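Local coordinates for protein putative enoyl-CoA hydratase/isomerase (Mycobacterium abscessus, PDB 4MI2) that probably isomerises 2-(1,2-epoxy-1,2-dihydrophenyl)acetyl-CoA in phenylacetate degradation, working as a trimeric member of the enoyl-CoA hydratase/isomerase (crotonase) family, at residues Val9-Asn14 with Ala19-Asp24; Glu98-Ile103 with Leu120-Gly125; Ala154-Leu159 with Thr166-Leu171; Phe214-Glu219 with Ala237-Arg242. One frame throughout, in Å; residues are numbered along the deposited sequence.

Interaction 1 of 4, residues Val9-Asn14 with Ala19-Asp24; sequences VAYSVN and AAIVLD
The ring of Tyr-11 reaches over to Ile-21, its direct partner, and Ala-19, two residues further along on the same face. Its CD1 edge meets Ile-21 CG1 at 4.1 Å, near the ring plane, while the methyl of Ala-19 approaches CE1 obliquely. With CG anti to the backbone N (chi1 179°), the ring leans toward the partner strand. On the same face, Val-9 CG1 lies 3.8 Å from Ile-21 CG2, two branches that pass at a slant, and the row ends with Val-13 CG2 against Ala-19 CB. The backbones form an antiparallel beta hairpin at one border of the six-stranded sheet of the crotonase fold, where strand 9-13 forms one edge of this sheet within the chain and 18-23 goes on to pair with 55-60. Ala-10 and Val-22 exchange N-H...O bonds of 2.8 Å (Ala-10 N to Val-22 O) and 2.9 Å (Val-22 N to Ala-10 O). Ser-12 and Ala-20 form the second hydrogen-bonded pair, less evenly: Ala-20 N to Ser-12 O is 2.8 Å, but Ser-12 N to Ala-20 O is 3.2 Å. Helix 34-49 covers the face of Tyr-11 and Ile-21, through Ala-43 and Ala-46 for the ring and Leu-44 for the isoleucine. The other face bears Ala-10, Val-22, Ala-20 and Ser-12, whose OG holds a water at 2.8 Å that also makes a weak bond to Ala-20 O.

Interaction 2 of 4, residues Glu98-Ile103 with Leu120-Gly125; sequences EALDAI and LGLALG
Leu-100 puts its CD2 methyl against the last turn of helix 118-124, where it finds backbone as much as side chain. CD2 lies 3.5 Å from Leu-122 O and 3.8 Å from Gly-125 CA, and it meets Leu-122 CD1 at 4.0 Å, methyl to methyl. Gly-125 has no side chain, so the leucine can settle directly on its main chain, with CG 4.0 Å from Gly-125 O. The methyl is carried there because CG stands anti to the backbone N (chi1 178°), which extends the side chain straight from helix 87-102 toward its neighbour. Both helices belong to the crotonase core. In relatives the N-terminal end of the helix equivalent to 118-124 helps form the oxyanion hole for the thioester carbonyl; Leu-100 packs at the other end, on the C-terminal turn. Leu-122 O also accepts a long bond of 3.3 Å from Gly-125 N within that turn, so the carbonyl beside the methyl has a polar partner of its own. One layer further out, Val-107 of strand 107-111 also packs on Leu-100, and Leu-40 of helix 34-49 on Leu-122. The preceding residue, Ala-99, rests on Leu-41, Leu-44 and Leu-45 of that same helix 34-49.

Interaction 3 of 4, residues Ala154-Leu159 with Thr166-Leu171; sequences ASLPRL and TAMFLL
The Phe-169 ring takes the CD2 methyl of Leu-156 obliquely at its CE2 corner, 3.8 Å away, with CD2 of the ring at 4.1 Å from the same methyl. This is the packing of two consecutive helices, 152-160 and 162-171, in the part of the crotonase fold that borders the neighbouring subunit. The ring and the leucine branch arrive from opposite directions, each pointing at the other helix. Leu-156 holds CG anti to its own N (chi1 -173°), which carries CD2 across into the notch between Phe-169 and Met-168. There the methyl is also 4.1 Å from Met-168 SD, so a single methyl serves both residues of the second helix in a wholly apolar contact. Just after Leu-156 the first helix kinks, since Pro-157 offers no N-H to the preceding turn. Thr-139 touches both Leu-156 and Phe-169, and Val-217 of the second subunit packs on the Phe-169 ring, so this intramolecular pair lies beside the trimer interface. The other flat group, the Arg-158 guanidinium, lies on the far side of its helix from the ring: Ala-154 CB sits over the centre of one face, 3.6 Å above its plane, while NE and NH2 bond to backbone carbonyls of the second subunit.

Interaction 4 of 4, residues Phe214-Glu219 with Ala237-Arg242; sequences FSEVKE and ASAQQR
Glu-216 and Arg-242 join helices 211-223 and 229-244 through a two-pronged salt bridge. Arg-242 presents its NE side: NE donates to Glu-216 OE2 at 2.8 Å and NH2 to Glu-216 OE1 at 2.9 Å, both nearly straight at 171°. Each carboxylate oxygen is met on its syn side and lies almost in the guanidinium plane; the carboxylate is twisted by 22° against that plane, so the two nitrogens stand somewhat out of the carboxylate's own plane. A bend at chi2 of the glutamate (-84°) and another at chi3 of the arginine turn the two groups to face one another, although the side chains cross at about a right angle. Ala-239 CB packs against Glu-216 OE1 at 3.4 Å. One guanidinium face rests on its own helix, with Ser-238 O 3.5 Å above the plane and Ala-239 CA likewise toward the rim. Arg-242 is exposed, so solvent probably screens the attraction. On the side of helix 211-223 turned away from the bridge, Lys-218 NZ is held by Asp-127 OD2 and the carbonyl of Val-105. Gln-240 is satisfied across the interface, its NE2 and OE1 by Asp-149 OD2 and Ala-147 N respectively, both of the third subunit. The paired helices belong to the C-terminal helical region that in crotonase-family proteins takes part in trimer assembly, consistent with the third-subunit contacts here.

Overall arrangement
Interaction 2 is the hub, its centre about 5 Å from that of the chain. It meets interaction 1 where Leu-122 CD2 touches Leu-23 CD1 (4.3 Å), and interaction 3 where Leu-124 CD2 packs on Leu-159 CD1 (3.6 Å). Toward interaction 4 the link is polar: Ile-103 O probably accepts a hydrogen bond from Lys-218 NZ (3.0 Å). Interaction 2 also packs the end of helix 118-124 remote from the one that probably borders the active site, as the oxyanion-hole helix does in relatives. Interactions 1 and 3 lie on opposite sides of the chain's centre, about 29 Å apart between contact centres. Interactions 3 and 4 stay about 11 Å apart at their nearest atoms within one chain, yet they meet between subunits.

Interaction 1 of 4, residues Val9-Asn14 with Ala19-Asp24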
loop_
_atom_site.group_PDB
_atom_site.type_symbol
_atom_site.label_atom_id
_atom_site.label_comp_id
_atom_site.label_asym_id
_atom_site.label_seq_id
_atom_site.Cartn_x
_atom_site.Cartn_y
_atom_site.Cartn_z
ATOM N N VAL B 9 33.287 -10.029 -2.080
ATOM C CA VAL B 9 32.090 -10.107 -2.904
ATOM C C VAL B 9 32.502 -10.573 -4.301
ATOM O O VAL B 9 33.367 -9.966 -4.916
ATOM C CB VAL B 9 31.380 -8.740 -2.989
ATOM C CG1 VAL B 9 30.167 -8.815 -3.909
ATOM C CG2 VAL B 9 30.963 -8.267 -1.602
ATOM N N ALA B 10 31.911 -11.657 -4.790
ATOM C CA ALA B 10 32.230 -12.158 -6.130
ATOM C C ALA B 10 31.335 -11.486 -7.157
ATOM O O ALA B 10 30.136 -11.330 -6.933
ATOM C CB ALA B 10 32.065 -13.672 -6.202
ATOM N N TYR B 11 31.926 -11.084 -8.276
ATOM C CA TYR B 11 31.196 -10.484 -9.379
ATOM C C TYR B 11 31.572 -11.173 -10.680
ATOM O O TYR B 11 32.753 -11.409 -10.946
ATOM C CB TYR B 11 31.518 -8.992 -9.482
ATOM C CG TYR B 11 30.818 -8.288 -10.623
ATOM C CD1 TYR B 11 29.489 -7.924 -10.520
ATOM C CD2 TYR B 11 31.490 -7.985 -11.806
ATOM C CE1 TYR B 11 28.836 -7.271 -11.555
ATOM C CE2 TYR B 11 30.847 -7.330 -12.853
ATOM C CZ TYR B 11 29.515 -6.975 -12.718
ATOM O OH TYR B 11 28.856 -6.333 -13.739
ATOM N N SER B 12 30.567 -11.488 -11.489
ATOM C CA SER B 12 30.785 -11.984 -12.851
ATOM C C SER B 12 29.576 -11.682 -13.737
ATOM O O SER B 12 28.454 -11.557 -13.247
ATOM C CB SER B 12 31.046 -13.494 -12.840
ATOM O OG SER B 12 29.918 -14.191 -12.339
ATOM N N VAL B 13 29.814 -11.555 -15.037
ATOM C CA VAL B 13 28.726 -11.437 -16.014
ATOM C C VAL B 13 28.811 -12.651 -16.923
ATOM O O VAL B 13 29.865 -12.894 -17.509
ATOM C CB VAL B 13 28.845 -10.162 -16.875
ATOM C CG1 VAL B 13 27.674 -10.074 -17.856
ATOM C CG2 VAL B 13 28.921 -8.918 -15.997
ATOM N N ASN B 14 27.724 -13.413 -17.042
ATOM C CA ASN B 14 27.756 -14.636 -17.847
ATOM C C ASN B 14 27.411 -14.405 -19.332
ATOM O O ASN B 14 27.236 -13.267 -19.785
ATOM C CB ASN B 14 26.918 -15.764 -17.193
ATOM C CG ASN B 14 25.425 -15.672 -17.480
ATOM O OD1 ASN B 14 24.954 -14.790 -18.194
ATOM N ND2 ASN B 14 24.668 -16.602 -16.906
ATOM N N ALA B 19 24.386 -10.641 -14.510
ATOM C CA ALA B 19 25.427 -10.262 -13.562
ATOM C C ALA B 19 25.152 -10.945 -12.234
ATOM O O ALA B 19 24.084 -10.771 -11.650
ATOM C CB ALA B 19 25.494 -8.755 -13.382
ATOM N N ALA B 20 26.117 -11.740 -11.778
ATOM C CA ALA B 20 26.014 -12.437 -10.509
ATOM C C ALA B 20 26.805 -11.667 -9.458
ATOM O O ALA B 20 27.994 -11.415 -9.648
ATOM C CB ALA B 20 26.534 -13.863 -10.638
ATOM N N ILE B 21 26.137 -11.277 -8.375
ATOM C CA ILE B 21 26.786 -10.648 -7.228
ATOM C C ILE B 21 26.620 -11.591 -6.037
ATOM O O ILE B 21 25.496 -11.852 -5.600
ATOM C CB ILE B 21 26.160 -9.272 -6.903
ATOM C CG1 ILE B 21 26.227 -8.346 -8.127
ATOM C CG2 ILE B 21 26.860 -8.624 -5.700
ATOM C CD1 ILE B 21 25.577 -6.990 -7.917
ATOM N N VAL B 22 27.728 -12.127 -5.526
ATOM C CA VAL B 22 27.668 -13.067 -4.410
ATOM C C VAL B 22 28.403 -12.528 -3.189
ATOM O O VAL B 22 29.601 -12.223 -3.251
ATOM C CB VAL B 22 28.251 -14.453 -4.777
ATOM C CG1 VAL B 22 27.971 -15.469 -3.662
ATOM C CG2 VAL B 22 27.684 -14.936 -6.111
ATOM N N LEU B 23 27.673 -12.429 -2.078
ATOM C CA LEU B 23 28.275 -12.135 -0.781
ATOM C C LEU B 23 29.040 -13.386 -0.359
ATOM O O LEU B 23 28.466 -14.472 -0.308
ATOM C CB LEU B 23 27.196 -11.783 0.256
ATOM C CG LEU B 23 26.189 -10.703 -0.150
ATOM C CD1 LEU B 23 25.246 -10.391 0.998
ATOM C CD2 LEU B 23 26.890 -9.438 -0.618
ATOM N N ASP B 24 30.335 -13.236 -0.085
ATOM C CA ASP B 24 31.222 -14.379 0.112
ATOM C C ASP B 24 32.117 -14.194 1.339
ATOM O O ASP B 24 33.338 -14.285 1.271
ATOM C CB ASP B 24 32.058 -14.593 -1.152
ATOM C CG ASP B 24 32.635 -15.998 -1.263
ATOM O OD1 ASP B 24 32.207 -16.930 -0.545
ATOM O OD2 ASP B 24 33.518 -16.179 -2.115
HETATM O O HOH W 1 29.916 -14.126 -9.569
#

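Interaction 2 of 4, residues Glu98-Ile103 with Leu120-Gly125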
loop_
_atom_site.group_PDB
_atom_site.type_symbol
_atom_site.label_atom_id
_atom_site.label_comp_id
_atom_site.label_asym_id
_atom_site.label_seq_id
_atom_site.Cartn_x
_atom_site.Cartn_y
_atom_site.Cartn_z
ATOM N N GLU B 98 21.681 3.377 -3.388
ATOM C CA GLU B 98 21.502 4.161 -4.604
ATOM C C GLU B 98 21.995 3.391 -5.822
ATOM O O GLU B 98 21.343 3.406 -6.863
ATOM C CB GLU B 98 22.202 5.530 -4.505
ATOM C CG GLU B 98 21.738 6.325 -3.299
ATOM C CD GLU B 98 21.768 7.825 -3.483
ATOM O OE1 GLU B 98 22.699 8.465 -2.945
ATOM O OE2 GLU B 98 20.845 8.378 -4.133
ATOM N N ALA B 99 23.130 2.705 -5.683
ATOM C CA ALA B 99 23.696 1.934 -6.783
ATOM C C ALA B 99 22.770 0.780 -7.161
ATOM O O ALA B 99 22.575 0.493 -8.338
ATOM C CB ALA B 99 25.080 1.420 -6.420
ATOM N N LEU B 100 22.201 0.122 -6.156
ATOM C CA LEU B 100 21.206 -0.917 -6.393
ATOM C C LEU B 100 19.988 -0.309 -7.103
ATOM O O LEU B 100 19.545 -0.806 -8.138
ATOM C CB LEU B 100 20.823 -1.586 -5.072
ATOM C CG LEU B 100 19.763 -2.690 -5.059
ATOM C CD1 LEU B 100 20.021 -3.780 -6.088
ATOM C CD2 LEU B 100 19.671 -3.298 -3.664
ATOM N N ASP B 101 19.493 0.804 -6.587
ATOM C CA ASP B 101 18.343 1.467 -7.187
ATOM C C ASP B 101 18.592 1.884 -8.641
ATOM O O ASP B 101 17.688 1.800 -9.468
ATOM C CB ASP B 101 17.933 2.682 -6.341
ATOM C CG ASP B 101 16.802 3.475 -6.969
ATOM O OD1 ASP B 101 15.640 3.019 -6.892
ATOM O OD2 ASP B 101 17.099 4.547 -7.545
ATOM N N ALA B 102 19.820 2.298 -8.950
ATOM C CA ALA B 102 20.189 2.765 -10.300
ATOM C C ALA B 102 20.240 1.669 -11.369
ATOM O O ALA B 102 20.276 1.978 -12.554
ATOM C CB ALA B 102 21.523 3.510 -10.264
ATOM N N ILE B 103 20.232 0.401 -10.968
ATOM C CA ILE B 103 20.197 -0.698 -11.936
ATOM C C ILE B 103 18.858 -0.672 -12.675
ATOM O O ILE B 103 17.801 -0.787 -12.062
ATOM C CB ILE B 103 20.430 -2.074 -11.263
ATOM C CG1 ILE B 103 21.778 -2.082 -10.542
ATOM C CG2 ILE B 103 20.383 -3.202 -12.297
ATOM C CD1 ILE B 103 22.139 -3.404 -9.887
ATOM N N LEU B 120 18.480 -7.110 5.256
ATOM C CA LEU B 120 17.090 -6.986 4.851
ATOM C C LEU B 120 16.924 -5.812 3.883
ATOM O O LEU B 120 16.257 -5.939 2.868
ATOM C CB LEU B 120 16.188 -6.820 6.082
ATOM C CG LEU B 120 14.676 -6.877 5.875
ATOM C CD1 LEU B 120 14.259 -8.201 5.255
ATOM C CD2 LEU B 120 13.956 -6.664 7.209
ATOM N N GLY B 121 17.559 -4.683 4.185
ATOM C CA GLY B 121 17.483 -3.496 3.324
ATOM C C GLY B 121 17.945 -3.807 1.918
ATOM O O GLY B 121 17.333 -3.390 0.934
ATOM N N LEU B 122 19.027 -4.565 1.841
ATOM C CA LEU B 122 19.645 -4.931 0.583
ATOM C C LEU B 122 18.713 -5.852 -0.185
ATOM O O LEU B 122 18.472 -5.662 -1.390
ATOM C CB LEU B 122 20.990 -5.605 0.877
ATOM C CG LEU B 122 21.894 -6.050 -0.261
ATOM C CD1 LEU B 122 22.357 -4.887 -1.127
ATOM C CD2 LEU B 122 23.087 -6.751 0.364
ATOM N N ALA B 123 18.150 -6.832 0.517
ATOM C CA ALA B 123 17.220 -7.763 -0.115
ATOM C C ALA B 123 15.952 -7.091 -0.636
ATOM O O ALA B 123 15.444 -7.464 -1.705
ATOM C CB ALA B 123 16.852 -8.885 0.847
ATOM N N LEU B 124 15.431 -6.120 0.112
ATOM C CA LEU B 124 14.195 -5.448 -0.291
ATOM C C LEU B 124 14.390 -4.447 -1.434
ATOM O O LEU B 124 13.409 -4.000 -2.033
ATOM C CB LEU B 124 13.489 -4.782 0.910
ATOM C CG LEU B 124 13.160 -5.679 2.126
ATOM C CD1 LEU B 124 12.112 -5.038 3.032
ATOM C CD2 LEU B 124 12.712 -7.074 1.728
ATOM N N GLY B 125 15.634 -4.103 -1.750
ATOM C CA GLY B 125 15.924 -3.289 -2.940
ATOM C C GLY B 125 15.868 -4.059 -4.259
ATOM O O GLY B 125 15.873 -3.453 -5.330
#

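Interaction 3 of 4, residues Ala154-Leu159 with Thr166-Leu171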
loop_
_atom_site.group_PDB
_atom_site.type_symbol
_atom_site.label_atom_id
_atom_site.label_comp_id
_atom_site.label_asym_id
_atom_site.label_seq_id
_atom_site.Cartn_x
_atom_site.Cartn_y
_atom_site.Cartn_z
ATOM N N ALA B 154 11.489 2.954 4.281
ATOM C CA ALA B 154 10.623 3.089 3.121
ATOM C C ALA B 154 10.258 1.717 2.530
ATOM O O ALA B 154 9.083 1.408 2.332
ATOM C CB ALA B 154 11.306 3.948 2.069
ATOM N N SER B 155 11.272 0.912 2.241
ATOM C CA SER B 155 11.079 -0.344 1.533
ATOM C C SER B 155 10.240 -1.357 2.321
ATOM O O SER B 155 9.419 -2.052 1.740
ATOM C CB SER B 155 12.428 -0.959 1.143
ATOM O OG SER B 155 13.202 -1.260 2.293
ATOM N N LEU B 156 10.405 -1.425 3.637
ATOM C CA LEU B 156 9.645 -2.403 4.395
ATOM C C LEU B 156 8.134 -2.101 4.381
ATOM O O LEU B 156 7.349 -2.980 4.044
ATOM C CB LEU B 156 10.189 -2.584 5.821
ATOM C CG LEU B 156 9.545 -3.721 6.640
ATOM C CD1 LEU B 156 9.787 -5.091 6.006
ATOM C CD2 LEU B 156 10.068 -3.709 8.065
ATOM N N PRO B 157 7.716 -0.874 4.742
ATOM C CA PRO B 157 6.260 -0.665 4.696
ATOM C C PRO B 157 5.668 -0.709 3.288
ATOM O O PRO B 157 4.507 -1.101 3.126
ATOM C CB PRO B 157 6.066 0.727 5.323
ATOM C CG PRO B 157 7.415 1.347 5.343
ATOM C CD PRO B 157 8.399 0.227 5.435
ATOM N N ARG B 158 6.455 -0.307 2.290
ATOM C CA ARG B 158 6.011 -0.356 0.901
ATOM C C ARG B 158 5.748 -1.793 0.436
ATOM O O ARG B 158 4.897 -1.998 -0.415
ATOM C CB ARG B 158 7.018 0.345 -0.031
ATOM C CG ARG B 158 6.932 1.864 0.067
ATOM C CD ARG B 158 7.966 2.564 -0.811
ATOM N NE ARG B 158 8.234 3.930 -0.357
ATOM C CZ ARG B 158 9.146 4.738 -0.890
ATOM N NH1 ARG B 158 9.877 4.318 -1.917
ATOM N NH2 ARG B 158 9.327 5.967 -0.401
ATOM N N LEU B 159 6.468 -2.765 1.004
ATOM C CA LEU B 159 6.283 -4.180 0.665
ATOM C C LEU B 159 5.183 -4.861 1.483
ATOM O O LEU B 159 4.375 -5.579 0.923
ATOM C CB LEU B 159 7.577 -4.977 0.848
ATOM C CG LEU B 159 8.764 -4.721 -0.085
ATOM C CD1 LEU B 159 9.777 -5.846 0.079
ATOM C CD2 LEU B 159 8.350 -4.629 -1.546
ATOM N N THR B 166 5.462 -1.510 11.051
ATOM C CA THR B 166 5.534 -0.837 12.353
ATOM C C THR B 166 5.738 -1.841 13.505
ATOM O O THR B 166 6.525 -1.593 14.410
ATOM C CB THR B 166 4.303 0.080 12.594
ATOM O OG1 THR B 166 4.325 1.146 11.643
ATOM C CG2 THR B 166 4.321 0.700 13.989
ATOM N N ALA B 167 5.058 -2.977 13.461
ATOM C CA ALA B 167 5.278 -4.003 14.467
ATOM C C ALA B 167 6.698 -4.548 14.379
ATOM O O ALA B 167 7.355 -4.697 15.400
ATOM C CB ALA B 167 4.262 -5.131 14.341
ATOM N N MET B 168 7.175 -4.836 13.173
ATOM C CA MET B 168 8.534 -5.349 13.011
ATOM C C MET B 168 9.562 -4.400 13.611
ATOM O O MET B 168 10.440 -4.832 14.341
ATOM C CB MET B 168 8.870 -5.644 11.540
ATOM C CG MET B 168 8.200 -6.903 11.002
ATOM S SD MET B 168 8.763 -7.417 9.370
ATOM C CE MET B 168 10.453 -7.880 9.743
ATOM N N PHE B 169 9.440 -3.111 13.306
ATOM C CA PHE B 169 10.392 -2.115 13.801
ATOM C C PHE B 169 10.261 -1.902 15.304
ATOM O O PHE B 169 11.272 -1.907 16.015
ATOM C CB PHE B 169 10.226 -0.767 13.085
ATOM C CG PHE B 169 11.061 -0.626 11.837
ATOM C CD1 PHE B 169 12.448 -0.546 11.918
ATOM C CD2 PHE B 169 10.466 -0.537 10.590
ATOM C CE1 PHE B 169 13.218 -0.395 10.778
ATOM C CE2 PHE B 169 11.230 -0.388 9.451
ATOM C CZ PHE B 169 12.609 -0.316 9.544
ATOM N N LEU B 170 9.029 -1.707 15.781
ATOM C CA LEU B 170 8.805 -1.351 17.184
ATOM C C LEU B 170 8.869 -2.546 18.165
ATOM O O LEU B 170 9.397 -2.406 19.262
ATOM C CB LEU B 170 7.476 -0.606 17.355
ATOM C CG LEU B 170 7.303 0.761 16.699
ATOM C CD1 LEU B 170 5.978 1.350 17.139
ATOM C CD2 LEU B 170 8.441 1.722 17.033
ATOM N N LEU B 171 8.340 -3.707 17.781
ATOM C CA LEU B 171 8.317 -4.865 18.681
ATOM C C LEU B 171 9.447 -5.866 18.441
ATOM O O LEU B 171 9.649 -6.765 19.243
ATOM C CB LEU B 171 6.968 -5.582 18.598
ATOM C CG LEU B 171 5.757 -4.702 18.931
ATOM C CD1 LEU B 171 4.449 -5.442 18.654
ATOM C CD2 LEU B 171 5.821 -4.226 20.369
#

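Interaction 4 of 4, residues Phe214-Glu219 with Ala237-Arg242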
loop_
_atom_site.group_PDB
_atom_site.type_symbol
_atom_site.label_atom_id
_atom_site.label_comp_id
_atom_site.label_asym_id
_atom_site.label_seq_id
_atom_site.Cartn_x
_atom_site.Cartn_y
_atom_site.Cartn_z
ATOM N N PHE B 214 11.477 -4.300 -20.110
ATOM C CA PHE B 214 11.590 -4.504 -18.669
ATOM C C PHE B 214 12.082 -3.242 -17.964
ATOM O O PHE B 214 11.550 -2.855 -16.916
ATOM C CB PHE B 214 12.520 -5.687 -18.352
ATOM C CG PHE B 214 11.941 -7.042 -18.687
ATOM C CD1 PHE B 214 12.786 -8.119 -18.925
ATOM C CD2 PHE B 214 10.557 -7.260 -18.730
ATOM C CE1 PHE B 214 12.282 -9.378 -19.213
ATOM C CE2 PHE B 214 10.047 -8.525 -19.024
ATOM C CZ PHE B 214 10.913 -9.582 -19.269
ATOM N N SER B 215 13.096 -2.615 -18.547
ATOM C CA SER B 215 13.643 -1.385 -17.995
ATOM C C SER B 215 12.608 -0.257 -17.978
ATOM O O SER B 215 12.468 0.441 -16.961
ATOM C CB SER B 215 14.901 -0.970 -18.763
ATOM O OG SER B 215 15.888 -1.984 -18.662
ATOM N N GLU B 216 11.870 -0.093 -19.072
ATOM C CA GLU B 216 10.812 0.923 -19.150
ATOM C C GLU B 216 9.709 0.691 -18.108
ATOM O O GLU B 216 9.325 1.611 -17.398
ATOM C CB GLU B 216 10.188 0.953 -20.556
ATOM C CG GLU B 216 11.122 1.476 -21.639
ATOM C CD GLU B 216 11.146 2.987 -21.750
ATOM O OE1 GLU B 216 10.497 3.680 -20.931
ATOM O OE2 GLU B 216 11.813 3.497 -22.674
ATOM N N VAL B 217 9.202 -0.533 -18.012
ATOM C CA VAL B 217 8.090 -0.787 -17.095
ATOM C C VAL B 217 8.510 -0.591 -15.616
ATOM O O VAL B 217 7.753 -0.035 -14.808
ATOM C CB VAL B 217 7.421 -2.159 -17.374
ATOM C CG1 VAL B 217 8.237 -3.321 -16.831
ATOM C CG2 VAL B 217 6.006 -2.192 -16.815
ATOM N N LYS B 218 9.733 -0.993 -15.287
ATOM C CA LYS B 218 10.277 -0.815 -13.931
ATOM C C LYS B 218 10.369 0.668 -13.553
ATOM O O LYS B 218 10.079 1.043 -12.427
ATOM C CB LYS B 218 11.645 -1.497 -13.832
ATOM C CG LYS B 218 12.430 -1.251 -12.561
ATOM C CD LYS B 218 13.566 -2.253 -12.441
ATOM C CE LYS B 218 14.591 -1.836 -11.403
ATOM N NZ LYS B 218 15.707 -2.812 -11.249
ATOM N N GLU B 219 10.760 1.500 -14.509
ATOM C CA GLU B 219 10.856 2.934 -14.295
ATOM C C GLU B 219 9.460 3.559 -14.256
ATOM O O GLU B 219 9.217 4.489 -13.485
ATOM C CB GLU B 219 11.731 3.565 -15.384
ATOM C CG GLU B 219 11.924 5.071 -15.296
ATOM C CD GLU B 219 12.706 5.539 -14.079
ATOM O OE1 GLU B 219 13.192 4.713 -13.269
ATOM O OE2 GLU B 219 12.833 6.771 -13.929
ATOM N N ALA B 237 2.386 6.695 -22.418
ATOM C CA ALA B 237 2.371 6.903 -23.881
ATOM C C ALA B 237 3.776 7.048 -24.467
ATOM O O ALA B 237 4.069 6.486 -25.514
ATOM C CB ALA B 237 1.531 8.112 -24.254
ATOM N N SER B 238 4.648 7.801 -23.797
ATOM C CA SER B 238 6.002 8.002 -24.314
ATOM C C SER B 238 6.793 6.709 -24.314
ATOM O O SER B 238 7.510 6.413 -25.284
ATOM C CB SER B 238 6.751 9.062 -23.513
ATOM O OG SER B 238 6.140 10.314 -23.735
ATOM N N ALA B 239 6.664 5.953 -23.230
ATOM C CA ALA B 239 7.354 4.681 -23.096
ATOM C C ALA B 239 6.847 3.666 -24.119
ATOM O O ALA B 239 7.640 2.947 -24.715
ATOM C CB ALA B 239 7.199 4.137 -21.681
ATOM N N GLN B 240 5.535 3.611 -24.322
ATOM C CA GLN B 240 4.972 2.698 -25.313
ATOM C C GLN B 240 5.412 3.046 -26.735
ATOM O O GLN B 240 5.634 2.148 -27.552
ATOM C CB GLN B 240 3.442 2.664 -25.247
ATOM C CG GLN B 240 2.865 2.124 -23.947
ATOM C CD GLN B 240 3.147 0.652 -23.722
ATOM O OE1 GLN B 240 4.286 0.248 -23.500
ATOM N NE2 GLN B 240 2.097 -0.154 -23.752
ATOM N N GLN B 241 5.538 4.340 -27.026
ATOM C CA GLN B 241 5.940 4.778 -28.363
ATOM C C GLN B 241 7.382 4.361 -28.629
ATOM O O GLN B 241 7.701 3.895 -29.718
ATOM C CB GLN B 241 5.757 6.295 -28.532
ATOM C CG GLN B 241 5.845 6.813 -29.966
ATOM C CD GLN B 241 4.544 6.673 -30.754
ATOM O OE1 GLN B 241 4.209 5.582 -31.234
ATOM N NE2 GLN B 241 3.818 7.791 -30.924
ATOM N N ARG B 242 8.242 4.502 -27.621
ATOM C CA ARG B 242 9.650 4.100 -27.734
ATOM C C ARG B 242 9.813 2.583 -27.935
ATOM O O ARG B 242 10.691 2.128 -28.690
ATOM C CB ARG B 242 10.430 4.518 -26.494
ATOM C CG ARG B 242 10.755 6.000 -26.403
ATOM C CD ARG B 242 11.765 6.269 -25.289
ATOM N NE ARG B 242 11.250 5.956 -23.953
ATOM C CZ ARG B 242 10.541 6.790 -23.182
ATOM N NH1 ARG B 242 10.233 8.015 -23.595
ATOM N NH2 ARG B 242 10.133 6.393 -21.981
#